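Local atomic coordinates of probable quinone reductase Qor (NADPH:quinone reductase) (Zeta-crystallin homolog protein) (Mycobacterium tuberculosis, PDB entry 4RVU), a protein that binds NADPH and probably catalyses the transfer of electrons from this cofactor to quinones. Residues A[6-11]-A[17-22]; A[46-51]-A[318-323]; A[153-158]-A[180-185]; A[305-308]-A[313-316]. All blocks are in the same frame, centred on the assembly; numbering follows the deposited sequence.

Along the chain, contact 1 closes first; contact 2 then opens a long loop within which contacts 3 and 4 follow one after the other. Contacts 1, 2 and 4 lie on one side of the molecule, 10 to 15 Å apart between centres, and meet around Leu-19, Arg-51 and His-316. Contacts 2 and 4 share helix 312-320, and Tyr-307 of contact 4 is hydrogen-bonded to Asp-318. Contact 3 sits in the Rossmann-type nucleotide-binding part, with its centre 16 Å from that of contact 2. Arg-322 O and Lys-182 NZ join these two, both of which touch NADPH, so the cofactor is reached both from helices 45-52 and 312-320 and from the Rossmann-type part.

Contact 1. Residues A[6-11]-A[17-22]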
# COMPACT_ATOMS: atom_id res chain seq x y z
N HIS A 6 19.97 -31.85 22.30
CA HIS A 6 18.58 -32.05 21.92
C HIS A 6 18.12 -30.97 20.94
O HIS A 6 18.54 -29.81 21.03
CB HIS A 6 17.68 -32.06 23.16
CG HIS A 6 18.00 -33.16 24.12
ND1 HIS A 6 18.46 -32.93 25.40
CD2 HIS A 6 17.93 -34.51 23.99
CE1 HIS A 6 18.66 -34.08 26.02
NE2 HIS A 6 18.34 -35.06 25.18
N ALA A 7 17.27 -31.36 20.00
CA ALA A 7 16.73 -30.44 18.99
C ALA A 7 15.38 -30.95 18.50
O ALA A 7 15.05 -32.13 18.69
CB ALA A 7 17.69 -30.28 17.81
N ILE A 8 14.62 -30.07 17.88
CA ILE A 8 13.34 -30.43 17.29
C ILE A 8 13.51 -30.39 15.78
O ILE A 8 13.66 -29.32 15.17
CB ILE A 8 12.21 -29.48 17.74
CG1 ILE A 8 12.05 -29.52 19.27
CG2 ILE A 8 10.89 -29.85 17.06
CD1 ILE A 8 11.35 -30.78 19.81
N GLU A 9 13.50 -31.56 15.16
CA GLU A 9 13.79 -31.65 13.74
C GLU A 9 12.55 -32.03 12.96
O GLU A 9 11.72 -32.82 13.43
CB GLU A 9 14.89 -32.68 13.50
CG GLU A 9 15.21 -32.94 12.04
CD GLU A 9 16.14 -34.12 11.87
OE1 GLU A 9 15.72 -35.25 12.19
OE2 GLU A 9 17.29 -33.91 11.44
N VAL A 10 12.41 -31.45 11.77
CA VAL A 10 11.34 -31.80 10.85
C VAL A 10 11.95 -32.57 9.68
O VAL A 10 12.80 -32.05 8.97
CB VAL A 10 10.61 -30.54 10.37
CG1 VAL A 10 9.53 -30.88 9.34
CG2 VAL A 10 9.99 -29.82 11.56
N THR A 11 11.53 -33.83 9.53
CA THR A 11 12.03 -34.71 8.48
C THR A 11 11.03 -34.72 7.32
O THR A 11 11.40 -34.85 6.15
CB THR A 11 12.25 -36.14 9.03
OG1 THR A 11 13.45 -36.16 9.80
CG2 THR A 11 12.35 -37.17 7.92
N GLY A 17 2.53 -32.94 14.81
CA GLY A 17 3.07 -34.27 15.05
C GLY A 17 4.45 -34.52 14.47
O GLY A 17 5.20 -35.33 15.01
N VAL A 18 4.80 -33.82 13.39
CA VAL A 18 6.11 -34.02 12.76
C VAL A 18 7.27 -33.39 13.54
O VAL A 18 8.44 -33.60 13.22
CB VAL A 18 6.13 -33.51 11.29
CG1 VAL A 18 4.97 -34.07 10.50
CG2 VAL A 18 6.12 -31.99 11.24
N LEU A 19 6.94 -32.59 14.56
CA LEU A 19 7.99 -31.99 15.39
C LEU A 19 8.64 -33.04 16.30
O LEU A 19 8.19 -33.28 17.43
CB LEU A 19 7.41 -30.83 16.20
CG LEU A 19 6.84 -29.67 15.38
CD1 LEU A 19 5.99 -28.74 16.24
CD2 LEU A 19 7.96 -28.91 14.70
N ARG A 20 9.73 -33.65 15.82
CA ARG A 20 10.39 -34.72 16.57
C ARG A 20 11.54 -34.21 17.42
O ARG A 20 12.41 -33.49 16.93
CB ARG A 20 10.88 -35.82 15.63
CG ARG A 20 9.78 -36.42 14.76
CD ARG A 20 8.69 -37.03 15.63
NE ARG A 20 7.56 -37.50 14.84
CZ ARG A 20 7.50 -38.70 14.26
NH1 ARG A 20 8.52 -39.55 14.39
NH2 ARG A 20 6.43 -39.05 13.56
N HIS A 21 11.54 -34.60 18.69
CA HIS A 21 12.61 -34.29 19.64
C HIS A 21 13.72 -35.32 19.47
O HIS A 21 13.52 -36.49 19.81
CB HIS A 21 12.04 -34.36 21.06
CG HIS A 21 13.00 -33.95 22.14
ND1 HIS A 21 13.46 -34.82 23.10
CD2 HIS A 21 13.55 -32.74 22.43
CE1 HIS A 21 14.27 -34.18 23.93
NE2 HIS A 21 14.33 -32.91 23.54
N VAL A 22 14.87 -34.89 18.95
CA VAL A 22 15.96 -35.81 18.61
C VAL A 22 17.34 -35.33 19.04
O VAL A 22 17.52 -34.17 19.41
CB VAL A 22 16.04 -36.05 17.10
CG1 VAL A 22 14.73 -36.60 16.58
CG2 VAL A 22 16.41 -34.76 16.37
O HOH W 1 9.62 -35.02 11.22
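His-6 and His-21 lay their imidazole rings nearly parallel, planes 21° apart, but slid so far that they hardly overlap, with centroids 5.0 Å apart. NE2 of His-21 comes to 3.5 Å from CB of His-6, while CE1 of His-21 approaches CD2 of His-6. With CG of His-21 anti to the backbone N (chi1 -175°), the ring reaches along the strand pair toward His-6. CD1 of Ile-8 touches that ring at its edge, in plane, and also packs on CA of His-21 at 3.7 Å; the two side chains cross at about a right angle. The other branch of Ile-8, CG2, turns to Leu-19 and meets its CB at 3.7 Å. Leu-19 and Val-10 run side by side, CD2 against CG2 at 3.8 Å, and CG1 of Val-10 faces CG2 of Val-18. The other sheet face carries Ala-7, Glu-9, Arg-20 and Val-22, where CB of Glu-9 packs on CG2 of Val-22. Arg-20 bends back, and its NE donates to Gly-17 O at 3.2 Å, in the guanidinium plane, linking the strand back to the 3-10 turn that precedes it. Two reciprocal backbone pairs, Ala-7 with Val-22 and Glu-9 with Arg-20, hold the strands in antiparallel register, the Ile-8 and His-21 pair between them being non-hydrogen-bonded. Beyond the last pair, a water bridges Thr-11 N and Val-18 O at 2.8 and 2.7 Å. Leu-19 also packs on Arg-51 and His-316. The arrangement is a beta hairpin of strands 5-10 and 20-24, with 20-24 an outer strand of a small antiparallel sheet.

Contact 2. Residues A[46-51]-A[318-323]; sequences IDTYFR and DLEARK. With NDP (NADPH dihydro-nicotinamide-adenine-dinucleotide phosphate), chain E.
Thr-48 and Glu-320 bring two helix segments together, with their CA atoms 8.1 Å apart; segment 46-51 of helix 45-52 meets the last turn of helix 312-320, which ends in a Schellman motif at Arg-322. Arg-51 and Glu-320 approach from opposite directions to form a salt bridge. NH2 of Arg-51 donates to OE2 of Glu-320 at 2.6 Å and 170°, while NH1 adds a weak second bond and also bonds to Gly-14 O. The oxygen lies in the guanidinium plane but is met from above the carboxylate plane, the two groups standing 74° apart. A water joins the same OE2 to OG1 of Thr-48, whose hydroxyl also bonds to Phe-45 O. CB of Thr-48 lies 3.4 Å from this OE2, and its CG2 packs on CD2 of Leu-319. NH2 of Arg-51 also bonds to His-316 ND1. Arg-322, bent at chi3 (71°), lays its guanidinium face over adenine N7A, while NE and NH2 both reach phosphate oxygen O1X, at 2.8 and 2.7 Å. Tyr-49 OH receives a weak bond from ribose O2D. Tyr-49, Leu-319 and the turn after helix 312-320 line the NADPH pocket, with Arg-322 binding the 2'-phosphate that distinguishes NADPH from NADH.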
# COMPACT_ATOMS: atom_id res chain seq x y z
N ILE A 46 4.88 -18.15 12.43
CA ILE A 46 5.57 -18.52 11.20
C ILE A 46 6.23 -19.89 11.30
O ILE A 46 6.41 -20.56 10.28
CB ILE A 46 6.60 -17.45 10.73
CG1 ILE A 46 6.99 -17.67 9.26
CG2 ILE A 46 7.83 -17.45 11.60
CD1 ILE A 46 7.97 -16.64 8.74
N ASP A 47 6.60 -20.30 12.52
CA ASP A 47 7.17 -21.63 12.72
C ASP A 47 6.21 -22.70 12.20
O ASP A 47 6.63 -23.73 11.67
CB ASP A 47 7.47 -21.91 14.21
CG ASP A 47 8.40 -20.89 14.86
OD1 ASP A 47 9.11 -20.15 14.14
OD2 ASP A 47 8.44 -20.84 16.12
N THR A 48 4.91 -22.45 12.36
CA THR A 48 3.90 -23.42 11.95
C THR A 48 3.81 -23.52 10.42
O THR A 48 3.44 -24.58 9.90
CB THR A 48 2.50 -23.11 12.50
OG1 THR A 48 1.94 -21.98 11.81
CG2 THR A 48 2.55 -22.83 14.01
N TYR A 49 4.12 -22.43 9.73
CA TYR A 49 4.04 -22.41 8.26
C TYR A 49 5.21 -23.21 7.68
O TYR A 49 5.07 -23.90 6.68
CB TYR A 49 4.06 -20.98 7.69
CG TYR A 49 3.01 -20.00 8.21
CD1 TYR A 49 1.70 -20.40 8.46
CD2 TYR A 49 3.34 -18.67 8.42
CE1 TYR A 49 0.75 -19.48 8.93
CE2 TYR A 49 2.42 -17.75 8.88
CZ TYR A 49 1.12 -18.16 9.14
OH TYR A 49 0.21 -17.22 9.61
N PHE A 50 6.38 -23.10 8.32
CA PHE A 50 7.54 -23.90 7.94
C PHE A 50 7.36 -25.37 8.28
O PHE A 50 7.78 -26.25 7.53
CB PHE A 50 8.81 -23.39 8.62
CG PHE A 50 9.40 -22.19 7.95
CD1 PHE A 50 9.48 -20.98 8.62
CD2 PHE A 50 9.85 -22.26 6.64
CE1 PHE A 50 10.02 -19.86 8.00
CE2 PHE A 50 10.39 -21.16 6.01
CZ PHE A 50 10.48 -19.96 6.70
N ARG A 51 6.76 -25.63 9.44
CA ARG A 51 6.49 -27.00 9.85
C ARG A 51 5.52 -27.66 8.87
O ARG A 51 5.70 -28.81 8.48
CB ARG A 51 5.92 -27.01 11.26
CG ARG A 51 5.80 -28.40 11.87
CD ARG A 51 4.35 -28.73 12.10
NE ARG A 51 3.71 -27.73 12.93
CZ ARG A 51 2.53 -27.16 12.67
NH1 ARG A 51 1.82 -27.51 11.60
NH2 ARG A 51 2.06 -26.25 13.50
N ASP A 318 -1.45 -25.79 20.76
CA ASP A 318 -2.13 -24.72 21.50
C ASP A 318 -2.18 -23.42 20.70
O ASP A 318 -3.17 -22.70 20.72
CB ASP A 318 -1.43 -24.47 22.84
CG ASP A 318 -1.55 -25.63 23.81
OD1 ASP A 318 -2.37 -26.54 23.56
OD2 ASP A 318 -0.82 -25.62 24.83
N LEU A 319 -1.09 -23.13 19.98
CA LEU A 319 -1.00 -21.90 19.21
C LEU A 319 -2.02 -21.91 18.08
O LEU A 319 -2.80 -20.96 17.91
CB LEU A 319 0.42 -21.73 18.65
CG LEU A 319 0.68 -20.51 17.78
CD1 LEU A 319 0.32 -19.24 18.53
CD2 LEU A 319 2.14 -20.48 17.33
N GLU A 320 -2.06 -23.02 17.34
CA GLU A 320 -2.99 -23.16 16.21
C GLU A 320 -4.44 -23.25 16.66
O GLU A 320 -5.36 -22.93 15.89
CB GLU A 320 -2.62 -24.38 15.36
CG GLU A 320 -1.28 -24.25 14.65
CD GLU A 320 -1.02 -25.37 13.66
OE1 GLU A 320 -1.67 -26.44 13.75
OE2 GLU A 320 -0.16 -25.18 12.78
N ALA A 321 -4.66 -23.67 17.90
CA ALA A 321 -6.01 -23.84 18.43
C ALA A 321 -6.53 -22.57 19.10
O ALA A 321 -7.61 -22.59 19.68
CB ALA A 321 -6.06 -25.02 19.41
N ARG A 322 -5.76 -21.48 19.01
CA ARG A 322 -6.15 -20.18 19.58
C ARG A 322 -6.16 -20.21 21.12
O ARG A 322 -6.85 -19.41 21.76
CB ARG A 322 -7.51 -19.72 19.02
CG ARG A 322 -7.65 -19.87 17.51
CD ARG A 322 -9.07 -19.54 17.02
NE ARG A 322 -9.40 -18.12 17.11
CZ ARG A 322 -10.48 -17.57 16.55
NH1 ARG A 322 -11.33 -18.34 15.87
NH2 ARG A 322 -10.71 -16.27 16.66
N LYS A 323 -5.39 -21.11 21.70
CA LYS A 323 -5.44 -21.30 23.15
C LYS A 323 -4.36 -20.53 23.91
O LYS A 323 -4.38 -20.47 25.15
CB LYS A 323 -5.32 -22.78 23.48
CG LYS A 323 -6.51 -23.63 23.10
CD LYS A 323 -6.16 -25.08 23.38
CE LYS A 323 -7.37 -26.00 23.40
NZ LYS A 323 -6.93 -27.39 23.77
PA NDP E . -0.35 -14.92 18.09
O1A NDP E . 0.24 -15.06 19.46
O2A NDP E . -1.05 -13.65 17.71
O5B NDP E . -1.36 -16.15 17.84
C5B NDP E . -2.28 -16.12 16.75
C4B NDP E . -3.59 -15.54 17.26
O4B NDP E . -4.46 -15.20 16.18
C3B NDP E . -4.35 -16.54 18.10
O3B NDP E . -3.97 -16.47 19.48
C2B NDP E . -5.80 -16.14 17.90
O2B NDP E . -6.25 -15.30 18.95
C1B NDP E . -5.82 -15.38 16.58
N9A NDP E . -6.56 -16.21 15.60
C8A NDP E . -7.69 -15.85 14.96
N7A NDP E . -8.12 -16.84 14.15
C5A NDP E . -7.26 -17.87 14.28
C6A NDP E . -7.14 -19.23 13.70
N6A NDP E . -8.04 -19.69 12.81
N1A NDP E . -6.09 -19.99 14.10
C2A NDP E . -5.19 -19.53 14.98
N3A NDP E . -5.24 -18.31 15.54
C4A NDP E . -6.24 -17.45 15.24
O3 NDP E . 0.79 -15.24 17.01
PN NDP E . 2.10 -14.32 16.88
O1N NDP E . 2.01 -13.19 17.87
O2N NDP E . 3.30 -15.24 16.86
O5D NDP E . 1.93 -13.71 15.40
C5D NDP E . 0.79 -12.92 15.07
C4D NDP E . 0.58 -12.92 13.57
O4D NDP E . 1.55 -12.08 12.94
C3D NDP E . 0.79 -14.31 12.99
O3D NDP E . -0.17 -14.50 11.95
C2D NDP E . 2.18 -14.28 12.39
O2D NDP E . 2.25 -15.14 11.25
C1D NDP E . 2.33 -12.81 12.00
N1N NDP E . 3.71 -12.32 12.05
C2N NDP E . 4.18 -11.65 11.00
C3N NDP E . 5.46 -11.13 10.96
C7N NDP E . 5.93 -10.41 9.74
O7N NDP E . 7.03 -9.89 9.73
N7N NDP E . 5.11 -10.34 8.69
C4N NDP E . 6.39 -11.29 12.15
C5N NDP E . 5.75 -12.02 13.24
C6N NDP E . 4.45 -12.49 13.15
P2B NDP E . -7.82 -15.01 19.16
O1X NDP E . -8.46 -15.56 17.92
O2X NDP E . -8.17 -15.75 20.42
O3X NDP E . -7.90 -13.52 19.30
O HOH W 2 -0.29 -23.55 10.88

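Contact 3. Residues A[153-158]-A[180-185]. With NDP (NADPH dihydro-nicotinamide-adenine-dinucleotide phosphate), chain E.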
# COMPACT_ATOMS: atom_id res chain seq x y z
N ALA A 153 -6.53 -9.96 16.86
CA ALA A 153 -5.87 -10.85 17.82
C ALA A 153 -5.11 -10.05 18.88
O ALA A 153 -3.90 -10.25 19.08
CB ALA A 153 -4.93 -11.83 17.10
N GLY A 154 -5.84 -9.18 19.56
CA GLY A 154 -5.26 -8.25 20.52
C GLY A 154 -4.53 -8.89 21.69
O GLY A 154 -3.70 -8.23 22.32
N ALA A 155 -4.81 -10.16 21.98
CA ALA A 155 -4.16 -10.83 23.12
C ALA A 155 -3.11 -11.84 22.68
O ALA A 155 -2.68 -12.66 23.48
CB ALA A 155 -5.19 -11.48 24.04
N GLY A 156 -2.72 -11.78 21.41
CA GLY A 156 -1.63 -12.60 20.90
C GLY A 156 -0.29 -11.95 21.18
O GLY A 156 -0.24 -10.87 21.76
N GLY A 157 0.80 -12.61 20.77
CA GLY A 157 2.14 -12.10 21.01
C GLY A 157 2.37 -10.72 20.42
O GLY A 157 2.73 -9.78 21.14
N VAL A 158 2.18 -10.60 19.11
CA VAL A 158 2.33 -9.31 18.45
C VAL A 158 1.25 -8.33 18.90
O VAL A 158 1.52 -7.15 19.15
CB VAL A 158 2.31 -9.45 16.92
CG1 VAL A 158 2.45 -8.09 16.26
CG2 VAL A 158 3.42 -10.37 16.45
N ALA A 180 -13.43 -13.86 26.65
CA ALA A 180 -13.50 -12.81 27.65
C ALA A 180 -12.20 -12.69 28.45
O ALA A 180 -11.86 -11.59 28.90
CB ALA A 180 -14.69 -13.03 28.59
N GLU A 181 -11.48 -13.80 28.62
CA GLU A 181 -10.17 -13.77 29.29
C GLU A 181 -9.21 -12.91 28.48
O GLU A 181 -8.48 -12.07 29.03
CB GLU A 181 -9.56 -15.18 29.45
CG GLU A 181 -8.14 -15.17 30.09
CD GLU A 181 -7.32 -16.43 29.83
OE1 GLU A 181 -7.70 -17.26 28.98
OE2 GLU A 181 -6.26 -16.59 30.49
N LYS A 182 -9.20 -13.12 27.17
CA LYS A 182 -8.34 -12.35 26.27
C LYS A 182 -8.77 -10.89 26.20
O LYS A 182 -7.94 -9.98 26.11
CB LYS A 182 -8.32 -12.99 24.88
CG LYS A 182 -7.60 -14.34 24.86
CD LYS A 182 -7.37 -14.84 23.45
CE LYS A 182 -6.83 -16.26 23.46
NZ LYS A 182 -6.30 -16.65 22.11
N ALA A 183 -10.08 -10.66 26.28
CA ALA A 183 -10.58 -9.29 26.28
C ALA A 183 -10.01 -8.48 27.45
O ALA A 183 -9.68 -7.30 27.29
CB ALA A 183 -12.10 -9.28 26.30
N LYS A 184 -9.90 -9.08 28.62
CA LYS A 184 -9.37 -8.34 29.76
C LYS A 184 -7.88 -8.03 29.58
O LYS A 184 -7.44 -6.92 29.87
CB LYS A 184 -9.58 -9.09 31.08
CG LYS A 184 -9.40 -8.19 32.30
CD LYS A 184 -9.12 -9.00 33.56
CE LYS A 184 -7.63 -9.31 33.70
NZ LYS A 184 -6.86 -8.18 34.32
N LEU A 185 -7.12 -9.01 29.11
CA LEU A 185 -5.69 -8.82 28.84
C LEU A 185 -5.48 -7.70 27.84
O LEU A 185 -4.54 -6.90 27.96
CB LEU A 185 -5.08 -10.10 28.27
CG LEU A 185 -4.94 -11.25 29.25
CD1 LEU A 185 -4.54 -12.53 28.53
CD2 LEU A 185 -3.91 -10.88 30.28
PA NDP E . -0.35 -14.92 18.09
O1A NDP E . 0.24 -15.06 19.46
O2A NDP E . -1.05 -13.65 17.71
O5B NDP E . -1.36 -16.15 17.84
C5B NDP E . -2.28 -16.12 16.75
C4B NDP E . -3.59 -15.54 17.26
O4B NDP E . -4.46 -15.20 16.18
C3B NDP E . -4.35 -16.54 18.10
O3B NDP E . -3.97 -16.47 19.48
C2B NDP E . -5.80 -16.14 17.90
O2B NDP E . -6.25 -15.30 18.95
C1B NDP E . -5.82 -15.38 16.58
N9A NDP E . -6.56 -16.21 15.60
C8A NDP E . -7.69 -15.85 14.96
N7A NDP E . -8.12 -16.84 14.15
C5A NDP E . -7.26 -17.87 14.28
C6A NDP E . -7.14 -19.23 13.70
N6A NDP E . -8.04 -19.69 12.81
N1A NDP E . -6.09 -19.99 14.10
C2A NDP E . -5.19 -19.53 14.98
N3A NDP E . -5.24 -18.31 15.54
C4A NDP E . -6.24 -17.45 15.24
O3 NDP E . 0.79 -15.24 17.01
PN NDP E . 2.10 -14.32 16.88
O1N NDP E . 2.01 -13.19 17.87
O2N NDP E . 3.30 -15.24 16.86
O5D NDP E . 1.93 -13.71 15.40
C5D NDP E . 0.79 -12.92 15.07
C4D NDP E . 0.58 -12.92 13.57
O4D NDP E . 1.55 -12.08 12.94
C3D NDP E . 0.79 -14.31 12.99
O3D NDP E . -0.17 -14.50 11.95
C2D NDP E . 2.18 -14.28 12.39
O2D NDP E . 2.25 -15.14 11.25
C1D NDP E . 2.33 -12.81 12.00
N1N NDP E . 3.71 -12.32 12.05
C2N NDP E . 4.18 -11.65 11.00
C3N NDP E . 5.46 -11.13 10.96
C7N NDP E . 5.93 -10.41 9.74
O7N NDP E . 7.03 -9.89 9.73
N7N NDP E . 5.11 -10.34 8.69
C4N NDP E . 6.39 -11.29 12.15
C5N NDP E . 5.75 -12.02 13.24
C6N NDP E . 4.45 -12.49 13.15
P2B NDP E . -7.82 -15.01 19.16
O1X NDP E . -8.46 -15.56 17.92
O2X NDP E . -8.17 -15.75 20.42
O3X NDP E . -7.90 -13.52 19.30
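Ala-155 approaches helix 180-188 from a type I turn spanning Ala-153 to Gly-156, its CA 5.5 Å from that of Lys-182, and Gly-156 takes the N-cap position of helix 157-168. The contact between the segments is small and apolar. CB of Ala-155 rests against CB of Lys-182 at 3.6 Å, and CG and CD of the lysine also touch this methyl; CB of Leu-185 is more distant. Beyond CG, Lys-182 is fully extended (chi2 -170°), and this carries NZ past the alanine to the cofactor. There NZ donates to phosphate oxygen O2X at 2.7 Å, with a weak bond to the ester oxygen O2B. The carbonyl oxygens of Arg-322 and Thr-324 also bond to NZ, so the ammonium group is held by protein and cofactor alike, and its charge probably helps to neutralise the 2'-phosphate. On the other side of the turn, the start of the helix receives the pyrophosphate. Gly-157 N bonds to O1A at 2.8 Å and a nearly straight 172°, and Val-158 N to O1N at 2.9 Å. CA of Gly-156 lies 3.4 Å from O2A; the N-terminal end of the helix would probably stabilise the negative charge of the pyrophosphate. Strand, glycine-rich turn and helix, with Gly-154 and Gly-156 in a GxGxxG-like pattern, are those of a Rossmann fold, here binding NADPH.

Contact 4. Residues A[305-308]-A[313-316]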
# COMPACT_ATOMS: atom_id res chain seq x y z
N GLY A 305 3.23 -18.10 28.13
CA GLY A 305 3.17 -19.54 28.31
C GLY A 305 4.54 -20.13 28.17
O GLY A 305 5.38 -19.59 27.46
N ARG A 306 4.77 -21.26 28.84
CA ARG A 306 6.07 -21.92 28.85
C ARG A 306 5.88 -23.41 28.60
O ARG A 306 4.96 -24.03 29.14
CB ARG A 306 6.74 -21.76 30.21
CG ARG A 306 7.01 -20.34 30.62
CD ARG A 306 7.56 -20.30 32.03
NE ARG A 306 7.95 -18.96 32.43
CZ ARG A 306 7.10 -18.07 32.95
NH1 ARG A 306 5.82 -18.38 33.12
NH2 ARG A 306 7.53 -16.86 33.30
N TYR A 307 6.77 -23.98 27.79
CA TYR A 307 6.75 -25.40 27.48
C TYR A 307 8.17 -25.94 27.48
O TYR A 307 9.12 -25.23 27.11
CB TYR A 307 6.19 -25.64 26.07
CG TYR A 307 4.79 -25.12 25.82
CD1 TYR A 307 4.56 -23.77 25.58
CD2 TYR A 307 3.70 -25.99 25.79
CE1 TYR A 307 3.28 -23.29 25.34
CE2 TYR A 307 2.42 -25.52 25.55
CZ TYR A 307 2.22 -24.18 25.32
OH TYR A 307 0.94 -23.72 25.08
N PRO A 308 8.34 -27.20 27.89
CA PRO A 308 9.65 -27.84 27.68
C PRO A 308 9.95 -27.88 26.18
O PRO A 308 9.01 -27.99 25.37
CB PRO A 308 9.44 -29.26 28.23
CG PRO A 308 8.23 -29.16 29.16
CD PRO A 308 7.36 -28.11 28.50
N LEU A 313 5.69 -29.75 20.09
CA LEU A 313 4.44 -30.24 19.50
C LEU A 313 3.23 -29.63 20.19
O LEU A 313 2.29 -29.15 19.54
CB LEU A 313 4.41 -31.78 19.59
CG LEU A 313 3.20 -32.60 19.12
CD1 LEU A 313 3.62 -34.04 18.85
CD2 LEU A 313 2.07 -32.60 20.14
N ARG A 314 3.26 -29.65 21.52
CA ARG A 314 2.15 -29.20 22.35
C ARG A 314 1.94 -27.69 22.16
O ARG A 314 0.81 -27.21 22.07
CB ARG A 314 2.45 -29.56 23.82
CG ARG A 314 1.42 -29.15 24.87
CD ARG A 314 1.81 -29.76 26.26
NE ARG A 314 1.98 -28.76 27.33
CZ ARG A 314 3.07 -28.63 28.08
NH1 ARG A 314 4.10 -29.44 27.91
NH2 ARG A 314 3.13 -27.69 29.02
N ALA A 315 3.04 -26.95 22.07
CA ALA A 315 2.97 -25.51 21.84
C ALA A 315 2.34 -25.21 20.49
O ALA A 315 1.51 -24.32 20.37
CB ALA A 315 4.35 -24.89 21.93
N HIS A 316 2.75 -25.94 19.46
CA HIS A 316 2.17 -25.70 18.13
C HIS A 316 0.68 -26.02 18.11
O HIS A 316 -0.10 -25.30 17.49
CB HIS A 316 2.92 -26.47 17.05
CG HIS A 316 4.17 -25.79 16.58
ND1 HIS A 316 4.55 -25.76 15.26
CD2 HIS A 316 5.13 -25.12 17.27
CE1 HIS A 316 5.69 -25.11 15.15
NE2 HIS A 316 6.07 -24.71 16.35
O HOH W 3 5.13 -26.41 30.73
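Tyr-307 and Ala-315 make the tight part of this contact, where strand 303-308 packs against helix 312-320. The methyl CB of Ala-315 sits over the centre of the tyrosine ring, 3.8 Å from its centroid and only 7° off the ring normal, a CH-pi contact. CA of Ala-315 comes over the same face, 3.8 Å from CE2. The tyrosine hydroxyl ends in a hydrogen bond to OD2 of Asp-318, one turn further along the helix, while Val-328 and Leu-330 of strand 327-331 also touch the side chain. Both tyrosine and alanine are buried.

Toward solvent the contact is less regular and is carried by Arg-314, which is exposed. Its chain is anti at chi1 and chi2 and then bends at chi3 (123°), which lays one face of the guanidinium on CD2 of Tyr-307, with CZ 3.6 Å from that atom. The planes of ring and guanidinium stand 52° apart, well short of a parallel stack. NH1 of Arg-314 approaches CD of Pro-308 at 3.6 Å and is salt-bridged to Asp-311. NH2 is too far from Arg-306 O for a direct bond, and a water spans the gap at 2.9 Å to each. The chemistry therefore shifts from aliphatic-on-aromatic packing inside to a charged rim outside, held by Asp-311 and a water, and it fastens the first strand of a beta-alpha-beta unit to its helix without any direct hydrogen bond between the two segments.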